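Local structure of putative P450-like enzyme (Streptomyces himastatinicus ATCC 53653, 5Z9J) at residues Leu35-Leu48 with Gln306-Arg320. The protein is a cytochrome P450-like, heme-binding protein that probably acts as a monooxygenase in bacterial secondary metabolism. Residues are numbered along the deposited sequence; the frame is centred on the assembly and turned at random.
Sequences LWNVYGYPESAAIL and QLLLVWTGAANRDER. With TAM (tris(hydroxyethyl)aminomethane), chain F.
Leu308 packs against Val38 on the sheet face that also carries Trp36: its CD1 sits 3.4 Å from Val38 CG2, a tight fit, while CD2 meets Ile47 CD1 of helix 41-48. With CG anti to the backbone N (chi1 -179°), Leu308 holds both methyls in this layer, and Val310 adds CG2 against Ile47 CG2 and CG1 against Ser44. Parallel strands 35-38 and 307-310 are neighbours in the mixed beta sheet of the P450 fold, 307-310 at its middle, joined by backbone hydrogen bonds such as Leu309 N to Trp36 O (2.9 Å). On the other face, Trp311 NE1 donates 2.8 Å to Asn37 OD1, which lies in the indole plane, while Asn37 ND2 goes to Asp28. Tris(hydroxyethyl)aminomethane lies over one indole face, its C3 3.4 Å from Trp311 CZ2. A leucine in place of Trp311 would probably leave Asn37 OD1 without this donor and the ligand without the indole face under its C3. Charge holds the solvent side: Arg320 grips Glu43 end-on, NH1 2.8 Å from OE2 and NH2 2.9 Å from OE1, with Pro42 CD over its guanidinium face. Tyr41 N donates to Asp318 OD2 (2.9 Å), and Asp318 and Glu43 share Arg320 in a salt-bridge network.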
loop_
_atom_site.group_PDB
_atom_site.type_symbol
_atom_site.label_atom_id
_atom_site.label_comp_id
_atom_site.label_asym_id
_atom_site.label_seq_id
_atom_site.Cartn_x
_atom_site.Cartn_y
_atom_site.Cartn_z
ATOM N N LEU A 35 19.235 -11.804 -4.085
ATOM C CA LEU A 35 18.750 -10.470 -4.380
ATOM C C LEU A 35 19.615 -9.427 -3.698
ATOM O O LEU A 35 20.381 -9.747 -2.777
ATOM C CB LEU A 35 17.279 -10.295 -3.953
ATOM C CG LEU A 35 16.799 -10.638 -2.536
ATOM C CD1 LEU A 35 17.150 -9.531 -1.559
ATOM C CD2 LEU A 35 15.255 -10.950 -2.504
ATOM N N TRP A 36 19.450 -8.179 -4.140
ATOM C CA TRP A 36 20.195 -7.045 -3.627
ATOM C C TRP A 36 19.248 -6.183 -2.807
ATOM O O TRP A 36 18.029 -6.169 -3.074
ATOM C CB TRP A 36 20.830 -6.240 -4.776
ATOM C CG TRP A 36 21.843 -6.995 -5.621
ATOM C CD1 TRP A 36 21.586 -7.893 -6.630
ATOM C CD2 TRP A 36 23.273 -6.899 -5.534
ATOM N NE1 TRP A 36 22.760 -8.375 -7.146
ATOM C CE2 TRP A 36 23.814 -7.768 -6.504
ATOM C CE3 TRP A 36 24.148 -6.160 -4.724
ATOM C CZ2 TRP A 36 25.189 -7.927 -6.689
ATOM C CZ3 TRP A 36 25.519 -6.319 -4.907
ATOM C CH2 TRP A 36 26.025 -7.187 -5.880
ATOM N N ASN A 37 19.807 -5.547 -1.767
ATOM C CA ASN A 37 19.125 -4.631 -0.847
ATOM C C ASN A 37 19.722 -3.222 -0.869
ATOM O O ASN A 37 20.935 -3.086 -0.792
ATOM C CB ASN A 37 19.188 -5.169 0.604
ATOM C CG ASN A 37 18.462 -6.502 0.794
ATOM O OD1 ASN A 37 17.257 -6.565 0.635
ATOM N ND2 ASN A 37 19.187 -7.553 1.147
ATOM N N VAL A 38 18.885 -2.184 -0.953
ATOM C CA VAL A 38 19.322 -0.771 -0.806
ATOM C C VAL A 38 18.617 -0.124 0.394
ATOM O O VAL A 38 17.374 -0.161 0.463
ATOM C CB VAL A 38 18.982 0.080 -2.069
ATOM C CG1 VAL A 38 19.501 1.524 -1.945
ATOM C CG2 VAL A 38 19.550 -0.539 -3.285
ATOM N N TYR A 39 19.356 0.489 1.313
ATOM C CA TYR A 39 18.746 1.076 2.522
ATOM C C TYR A 39 18.911 2.633 2.643
ATOM O O TYR A 39 18.280 3.272 3.510
ATOM C CB TYR A 39 19.330 0.440 3.778
ATOM C CG TYR A 39 19.304 -1.066 3.803
ATOM C CD1 TYR A 39 18.106 -1.779 3.832
ATOM C CD2 TYR A 39 20.476 -1.778 3.850
ATOM C CE1 TYR A 39 18.104 -3.159 3.861
ATOM C CE2 TYR A 39 20.477 -3.157 3.888
ATOM C CZ TYR A 39 19.281 -3.840 3.888
ATOM O OH TYR A 39 19.276 -5.215 3.923
ATOM N N GLY A 40 19.708 3.243 1.771
ATOM C CA GLY A 40 20.004 4.661 1.915
ATOM C C GLY A 40 18.938 5.509 1.253
ATOM O O GLY A 40 18.252 5.040 0.318
ATOM N N TYR A 41 18.706 6.708 1.781
ATOM C CA TYR A 41 17.644 7.553 1.189
ATOM C C TYR A 41 18.066 8.132 -0.177
ATOM O O TYR A 41 17.330 7.952 -1.158
ATOM C CB TYR A 41 17.185 8.657 2.159
ATOM C CG TYR A 41 16.122 9.614 1.634
ATOM C CD1 TYR A 41 14.738 9.439 1.910
ATOM C CD2 TYR A 41 16.490 10.704 0.861
ATOM C CE1 TYR A 41 13.789 10.364 1.425
ATOM C CE2 TYR A 41 15.560 11.595 0.377
ATOM C CZ TYR A 41 14.223 11.417 0.653
ATOM O OH TYR A 41 13.357 12.344 0.141
ATOM N N PRO A 42 19.229 8.809 -0.268
ATOM C CA PRO A 42 19.534 9.390 -1.582
ATOM C C PRO A 42 19.647 8.335 -2.693
ATOM O O PRO A 42 19.313 8.615 -3.833
ATOM C CB PRO A 42 20.909 10.114 -1.362
ATOM C CG PRO A 42 21.488 9.464 -0.179
ATOM C CD PRO A 42 20.320 9.008 0.696
ATOM N N GLU A 43 20.133 7.149 -2.362
ATOM C CA GLU A 43 20.276 6.070 -3.335
ATOM C C GLU A 43 18.894 5.537 -3.767
ATOM O O GLU A 43 18.641 5.315 -4.951
ATOM C CB GLU A 43 21.138 4.926 -2.772
ATOM C CG GLU A 43 22.606 5.339 -2.438
ATOM C CD GLU A 43 22.692 5.997 -1.054
ATOM O OE1 GLU A 43 21.671 5.930 -0.318
ATOM O OE2 GLU A 43 23.756 6.552 -0.698
ATOM N N SER A 44 18.023 5.312 -2.791
ATOM C CA SER A 44 16.662 4.826 -3.065
ATOM C C SER A 44 15.883 5.777 -3.964
ATOM O O SER A 44 15.273 5.367 -4.960
ATOM C CB SER A 44 15.884 4.650 -1.747
ATOM O OG SER A 44 16.402 3.594 -0.953
ATOM N N ALA A 45 15.886 7.048 -3.577
ATOM C CA ALA A 45 15.215 8.119 -4.303
ATOM C C ALA A 45 15.698 8.163 -5.751
ATOM O O ALA A 45 14.897 8.240 -6.686
ATOM C CB ALA A 45 15.461 9.467 -3.614
ATOM N N ALA A 46 17.011 8.110 -5.940
ATOM C CA ALA A 46 17.549 8.111 -7.298
ATOM C C ALA A 46 17.097 6.874 -8.088
ATOM O O ALA A 46 16.859 6.968 -9.269
ATOM C CB ALA A 46 19.020 8.180 -7.279
ATOM N N ILE A 47 17.061 5.715 -7.441
ATOM C CA ILE A 47 16.674 4.479 -8.096
ATOM C C ILE A 47 15.231 4.579 -8.598
ATOM O O ILE A 47 14.935 4.179 -9.733
ATOM C CB ILE A 47 16.834 3.236 -7.153
ATOM C CG1 ILE A 47 18.317 2.846 -7.027
ATOM C CG2 ILE A 47 16.019 2.027 -7.682
ATOM C CD1 ILE A 47 18.602 1.858 -5.893
ATOM N N LEU A 48 14.364 5.100 -7.739
ATOM C CA LEU A 48 12.920 5.226 -8.063
ATOM C C LEU A 48 12.734 6.228 -9.222
ATOM O O LEU A 48 11.798 6.078 -10.004
ATOM C CB LEU A 48 12.119 5.661 -6.818
ATOM C CG LEU A 48 12.102 4.683 -5.641
ATOM C CD1 LEU A 48 11.360 5.296 -4.449
ATOM C CD2 LEU A 48 11.408 3.346 -6.032
ATOM N N GLN A 306 19.180 -8.171 -12.220
ATOM C CA GLN A 306 19.137 -8.535 -10.810
ATOM C C GLN A 306 17.895 -7.974 -10.150
ATOM O O GLN A 306 17.362 -6.944 -10.582
ATOM C CB GLN A 306 20.382 -8.030 -10.068
ATOM C CG GLN A 306 21.729 -8.665 -10.465
ATOM C CD GLN A 306 21.769 -10.157 -10.257
ATOM O OE1 GLN A 306 21.652 -10.632 -9.124
ATOM N NE2 GLN A 306 22.008 -10.906 -11.342
ATOM N N LEU A 307 17.394 -8.687 -9.145
ATOM C CA LEU A 307 16.286 -8.205 -8.348
ATOM C C LEU A 307 16.833 -7.295 -7.239
ATOM O O LEU A 307 17.681 -7.719 -6.454
ATOM C CB LEU A 307 15.514 -9.374 -7.739
ATOM C CG LEU A 307 14.315 -9.068 -6.845
ATOM C CD1 LEU A 307 13.225 -8.308 -7.624
ATOM C CD2 LEU A 307 13.718 -10.361 -6.281
ATOM N N LEU A 308 16.338 -6.065 -7.194
ATOM C CA LEU A 308 16.730 -5.091 -6.190
ATOM C C LEU A 308 15.536 -4.636 -5.360
ATOM O O LEU A 308 14.512 -4.144 -5.898
ATOM C CB LEU A 308 17.441 -3.903 -6.853
ATOM C CG LEU A 308 17.952 -2.770 -5.955
ATOM C CD1 LEU A 308 19.111 -3.279 -5.186
ATOM C CD2 LEU A 308 18.418 -1.586 -6.812
ATOM N N LEU A 309 15.674 -4.850 -4.051
ATOM C CA LEU A 309 14.713 -4.409 -3.061
ATOM C C LEU A 309 15.114 -3.057 -2.531
ATOM O O LEU A 309 16.141 -2.913 -1.873
ATOM C CB LEU A 309 14.619 -5.397 -1.911
ATOM C CG LEU A 309 14.148 -6.769 -2.408
ATOM C CD1 LEU A 309 13.869 -7.728 -1.256
ATOM C CD2 LEU A 309 12.965 -6.656 -3.365
ATOM N N VAL A 310 14.279 -2.073 -2.846
ATOM C CA VAL A 310 14.441 -0.708 -2.413
ATOM C C VAL A 310 13.704 -0.525 -1.069
ATOM O O VAL A 310 12.444 -0.537 -1.040
ATOM C CB VAL A 310 13.895 0.263 -3.457
ATOM C CG1 VAL A 310 13.956 1.687 -2.955
ATOM C CG2 VAL A 310 14.590 0.080 -4.795
ATOM N N TRP A 311 14.461 -0.427 0.042
ATOM C CA TRP A 311 13.801 -0.364 1.363
ATOM C C TRP A 311 13.458 1.082 1.758
ATOM O O TRP A 311 14.221 1.786 2.429
ATOM C CB TRP A 311 14.628 -1.082 2.422
ATOM C CG TRP A 311 14.729 -2.545 2.119
ATOM C CD1 TRP A 311 15.805 -3.214 1.573
ATOM C CD2 TRP A 311 13.697 -3.539 2.316
ATOM N NE1 TRP A 311 15.490 -4.562 1.412
ATOM C CE2 TRP A 311 14.217 -4.783 1.869
ATOM C CE3 TRP A 311 12.398 -3.496 2.830
ATOM C CZ2 TRP A 311 13.464 -5.972 1.922
ATOM C CZ3 TRP A 311 11.654 -4.675 2.875
ATOM C CH2 TRP A 311 12.193 -5.891 2.420
ATOM N N THR A 312 12.305 1.524 1.261
ATOM C CA THR A 312 11.754 2.810 1.536
ATOM C C THR A 312 11.569 2.937 3.044
ATOM O O THR A 312 11.806 4.032 3.602
ATOM C CB THR A 312 10.400 2.983 0.796
ATOM O OG1 THR A 312 9.586 1.863 1.124
ATOM C CG2 THR A 312 10.620 3.035 -0.703
ATOM N N GLY A 313 11.213 1.850 3.748
ATOM C CA GLY A 313 11.101 1.963 5.204
ATOM C C GLY A 313 12.452 2.345 5.840
ATOM O O GLY A 313 12.541 3.169 6.748
ATOM N N ALA A 314 13.513 1.721 5.374
ATOM C CA ALA A 314 14.847 2.026 5.916
ATOM C C ALA A 314 15.331 3.417 5.459
ATOM O O ALA A 314 15.920 4.173 6.247
ATOM C CB ALA A 314 15.821 0.933 5.502
ATOM N N ALA A 315 15.063 3.777 4.205
ATOM C CA ALA A 315 15.436 5.077 3.657
ATOM C C ALA A 315 14.839 6.179 4.492
ATOM O O ALA A 315 15.535 7.168 4.792
ATOM C CB ALA A 315 14.948 5.216 2.215
ATOM N N ASN A 316 13.610 5.920 4.971
ATOM C CA ASN A 316 12.876 6.877 5.774
ATOM C C ASN A 316 13.477 7.081 7.150
ATOM O O ASN A 316 13.046 8.008 7.878
ATOM C CB ASN A 316 11.420 6.417 5.977
ATOM C CG ASN A 316 10.559 6.600 4.739
ATOM O OD1 ASN A 316 10.894 7.361 3.845
ATOM N ND2 ASN A 316 9.454 5.901 4.686
ATOM N N ARG A 317 14.400 6.209 7.542
ATOM C CA ARG A 317 15.102 6.440 8.818
ATOM C C ARG A 317 16.533 6.942 8.564
ATOM O O ARG A 317 17.365 6.972 9.481
ATOM C CB ARG A 317 15.141 5.163 9.666
ATOM C CG ARG A 317 13.756 4.547 9.957
ATOM C CD ARG A 317 12.812 5.546 10.615
ATOM N NE ARG A 317 11.642 4.901 11.194
ATOM C CZ ARG A 317 11.581 4.495 12.461
ATOM N NH1 ARG A 317 12.616 4.687 13.281
ATOM N NH2 ARG A 317 10.481 3.913 12.916
ATOM N N ASP A 318 16.822 7.375 7.335
ATOM C CA ASP A 318 18.195 7.752 6.977
ATOM C C ASP A 318 18.502 9.123 7.543
ATOM O O ASP A 318 17.837 10.097 7.216
ATOM C CB ASP A 318 18.448 7.697 5.450
ATOM C CG ASP A 318 19.945 7.887 5.082
ATOM O OD1 ASP A 318 20.722 8.378 5.932
ATOM O OD2 ASP A 318 20.369 7.520 3.973
ATOM N N GLU A 319 19.486 9.156 8.441
ATOM C CA GLU A 319 19.902 10.370 9.131
ATOM C C GLU A 319 20.581 11.401 8.198
ATOM O O GLU A 319 20.706 12.559 8.575
ATOM C CB GLU A 319 20.831 10.009 10.288
ATOM C CG GLU A 319 22.135 9.423 9.802
ATOM C CD GLU A 319 23.034 8.899 10.919
ATOM O OE1 GLU A 319 22.792 9.188 12.121
ATOM O OE2 GLU A 319 24.049 8.251 10.564
ATOM N N ARG A 320 21.034 10.977 7.010
ATOM C CA ARG A 320 21.545 11.899 5.987
ATOM C C ARG A 320 20.372 12.723 5.398
ATOM O O ARG A 320 20.590 13.777 4.783
ATOM C CB ARG A 320 22.261 11.146 4.857
ATOM C CG ARG A 320 23.579 10.437 5.231
ATOM C CD ARG A 320 24.140 9.609 4.050
ATOM N NE ARG A 320 23.161 8.559 3.691
ATOM C CZ ARG A 320 23.178 7.837 2.566
ATOM N NH1 ARG A 320 24.160 7.982 1.676
ATOM N NH2 ARG A 320 22.193 6.937 2.330
HETATM C C TAM F . 16.449 -8.341 4.546
HETATM C C1 TAM F . 17.963 -8.204 4.983
HETATM C C2 TAM F . 15.557 -8.839 5.697
HETATM C C3 TAM F . 15.933 -6.971 4.020
HETATM C C4 TAM F . 18.120 -8.050 6.499
HETATM C C5 TAM F . 14.131 -8.953 5.181
HETATM C C6 TAM F . 16.205 -5.776 4.962
HETATM N N TAM F . 16.334 -9.288 3.441
HETATM O O4 TAM F . 18.331 -9.313 7.104
HETATM O O5 TAM F . 14.209 -9.385 3.811
HETATM O O6 TAM F . 15.398 -5.903 6.113
#